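Local coordinates for protein phosphoribosylformylglycinamidine synthase, purS subunit (Thermotoga maritima, PDB 1VQ3) that is the small PurS subunit of a phosphoribosylformylglycinamidine synthase, an alpha/beta protein that associates as four copies in the crystal structure, at residues Ala19-Tyr24 and Glu88-Glu93. Numbering follows the deposited sequence.
Sequences AIDVQY and EYEVRE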
# COMPACT_ATOMS: atom_id res chain seq x y z
N ALA C 19 -13.73 5.76 6.03
CA ALA C 19 -13.69 4.35 5.87
C ALA C 19 -12.67 3.76 6.82
O ALA C 19 -11.55 4.28 7.00
CB ALA C 19 -13.35 3.97 4.46
N ILE C 20 -13.04 2.62 7.38
CA ILE C 20 -12.16 1.84 8.28
C ILE C 20 -11.95 0.48 7.62
O ILE C 20 -12.92 -0.28 7.40
CB ILE C 20 -12.78 1.67 9.65
CG1 ILE C 20 -13.33 3.00 10.24
CG2 ILE C 20 -11.80 0.98 10.60
CD1 ILE C 20 -14.34 2.80 11.32
N ASP C 21 -10.70 0.17 7.32
CA ASP C 21 -10.26 -1.12 6.76
C ASP C 21 -9.67 -2.02 7.87
O ASP C 21 -8.53 -1.85 8.30
CB ASP C 21 -9.25 -0.85 5.67
CG ASP C 21 -8.93 -2.07 4.80
OD1 ASP C 21 -9.30 -3.21 5.11
OD2 ASP C 21 -8.28 -1.94 3.76
N VAL C 22 -10.47 -2.99 8.29
CA VAL C 22 -10.18 -3.86 9.41
C VAL C 22 -9.74 -5.18 8.82
O VAL C 22 -10.49 -5.82 8.06
CB VAL C 22 -11.43 -4.14 10.29
CG1 VAL C 22 -11.02 -4.90 11.54
CG2 VAL C 22 -12.13 -2.83 10.66
N GLN C 23 -8.53 -5.59 9.15
CA GLN C 23 -7.95 -6.77 8.56
C GLN C 23 -7.43 -7.65 9.67
O GLN C 23 -6.96 -7.16 10.66
CB GLN C 23 -6.77 -6.41 7.66
CG GLN C 23 -7.13 -5.72 6.36
CD GLN C 23 -7.87 -6.63 5.34
OE1 GLN C 23 -7.60 -7.82 5.21
NE2 GLN C 23 -8.79 -6.04 4.63
N TYR C 24 -7.48 -8.95 9.46
CA TYR C 24 -6.84 -9.86 10.38
C TYR C 24 -5.32 -9.66 10.34
O TYR C 24 -4.70 -9.40 9.26
CB TYR C 24 -7.18 -11.29 10.00
CG TYR C 24 -8.60 -11.68 10.32
CD1 TYR C 24 -9.12 -11.54 11.61
CD2 TYR C 24 -9.40 -12.24 9.36
CE1 TYR C 24 -10.40 -11.94 11.91
CE2 TYR C 24 -10.68 -12.66 9.64
CZ TYR C 24 -11.18 -12.51 10.90
OH TYR C 24 -12.46 -12.91 11.16
N GLU C 88 -6.19 -5.52 12.94
CA GLU C 88 -5.54 -4.23 12.85
C GLU C 88 -6.42 -3.40 11.92
O GLU C 88 -7.30 -3.94 11.22
CB GLU C 88 -4.13 -4.40 12.29
CG GLU C 88 -4.13 -4.94 10.86
CD GLU C 88 -2.80 -5.49 10.42
OE1 GLU C 88 -1.93 -5.79 11.26
OE2 GLU C 88 -2.61 -5.57 9.20
N TYR C 89 -6.19 -2.10 11.88
CA TYR C 89 -7.09 -1.24 11.12
C TYR C 89 -6.46 0.02 10.61
O TYR C 89 -5.53 0.55 11.23
CB TYR C 89 -8.32 -0.89 11.95
CG TYR C 89 -8.14 0.11 13.09
CD1 TYR C 89 -7.63 -0.29 14.32
CD2 TYR C 89 -8.53 1.43 12.93
CE1 TYR C 89 -7.54 0.59 15.35
CE2 TYR C 89 -8.41 2.34 13.96
CZ TYR C 89 -7.94 1.90 15.18
OH TYR C 89 -7.84 2.77 16.23
N GLU C 90 -7.03 0.51 9.50
CA GLU C 90 -6.61 1.73 8.88
C GLU C 90 -7.83 2.57 8.64
O GLU C 90 -8.86 2.04 8.23
CB GLU C 90 -5.99 1.43 7.53
CG GLU C 90 -4.65 0.77 7.61
CD GLU C 90 -4.20 0.19 6.27
OE1 GLU C 90 -4.73 -0.86 5.90
OE2 GLU C 90 -3.31 0.79 5.62
N VAL C 91 -7.71 3.86 8.94
CA VAL C 91 -8.76 4.85 8.74
C VAL C 91 -8.36 5.81 7.60
O VAL C 91 -7.27 6.30 7.58
CB VAL C 91 -8.94 5.67 10.00
CG1 VAL C 91 -10.02 6.70 9.84
CG2 VAL C 91 -9.26 4.77 11.22
N ARG C 92 -9.28 6.07 6.70
CA ARG C 92 -9.11 7.10 5.75
C ARG C 92 -10.38 7.93 5.60
O ARG C 92 -11.50 7.41 5.81
CB ARG C 92 -8.69 6.49 4.43
CG ARG C 92 -9.69 5.67 3.70
CD ARG C 92 -9.05 4.88 2.58
NE ARG C 92 -10.08 4.23 1.80
CZ ARG C 92 -10.73 3.13 2.17
NH1 ARG C 92 -10.42 2.45 3.28
NH2 ARG C 92 -11.69 2.66 1.40
N GLU C 93 -10.19 9.20 5.25
CA GLU C 93 -11.31 10.08 4.96
C GLU C 93 -11.94 9.62 3.66
O GLU C 93 -11.24 9.18 2.74
CB GLU C 93 -10.83 11.51 4.73
CG GLU C 93 -10.08 12.12 5.88
CD GLU C 93 -9.46 13.49 5.56
OE1 GLU C 93 -9.72 14.06 4.46
OE2 GLU C 93 -8.71 13.96 6.42
O HOH W 1 -6.02 -2.65 7.14
O HOH W 2 -2.79 -8.11 8.28
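Arg92 lays its guanidinium across Ala19, whose CB sits over one face of the group, 3.5 Å from Arg92 NH1. The arginine chain reaches this position with CG between its backbone N and carbonyl carbon (chi1 68°) and runs extended from CG to NE. Asp21 CB lies near the edge of the same guanidinium. Asp21, Gln23, Glu88 and Glu90 share this face of the sheet. Gln23 NE2 gives an almost straight bond (177°) to the syn lone pair of Asp21 OD1, 2.9 Å away and in the plane of the Gln23 amide. In the second subunit, Ser56 OG also bonds Asp21 OD1, and His58 NE2 bonds Asp21 OD2. Two carboxylates come within 4.3 Å, Asp21 OD2 to Glu90 OE1. One water donates to Asp21 O and Glu90 OE1. A second joins Tyr24 O to Glu88 OE2.

Ile20, Val22, Tyr89 and Val91 occupy the opposite face. Ile20 and Tyr89 run alongside each other, both leaving the sheet on this face, with Ile20 CG2 4.0 Å from Tyr89 CD2. Val91 CG2 abuts the rim of the Tyr89 ring, level with it. The Tyr89 hydroxyl bonds to O of His12, from the apparent histidine tag of a third subunit.

The backbones form an antiparallel ladder of six hydrogen bonds, two at each of the pairs Ala19-Arg92, Asp21-Glu90 and Gln23-Glu88. The bond from Glu90 N to Asp21 O is the most bent, at 149°, and its donor lies above the carbonyl plane. Strand 15-24 is the middle strand, between 87-93 and 51-62.

The chemistry is two-sided. A largely apolar face packs partly on helix 66-81; a polar face meets the second subunit. There Asp21 OD2 pairs with Arg92 NH2 of the second subunit, and Arg92 NH2 with its Asp21 OD2, as salt bridges. The partner arginine would be expected to offset repulsion between the Asp21 and Glu90 carboxylates.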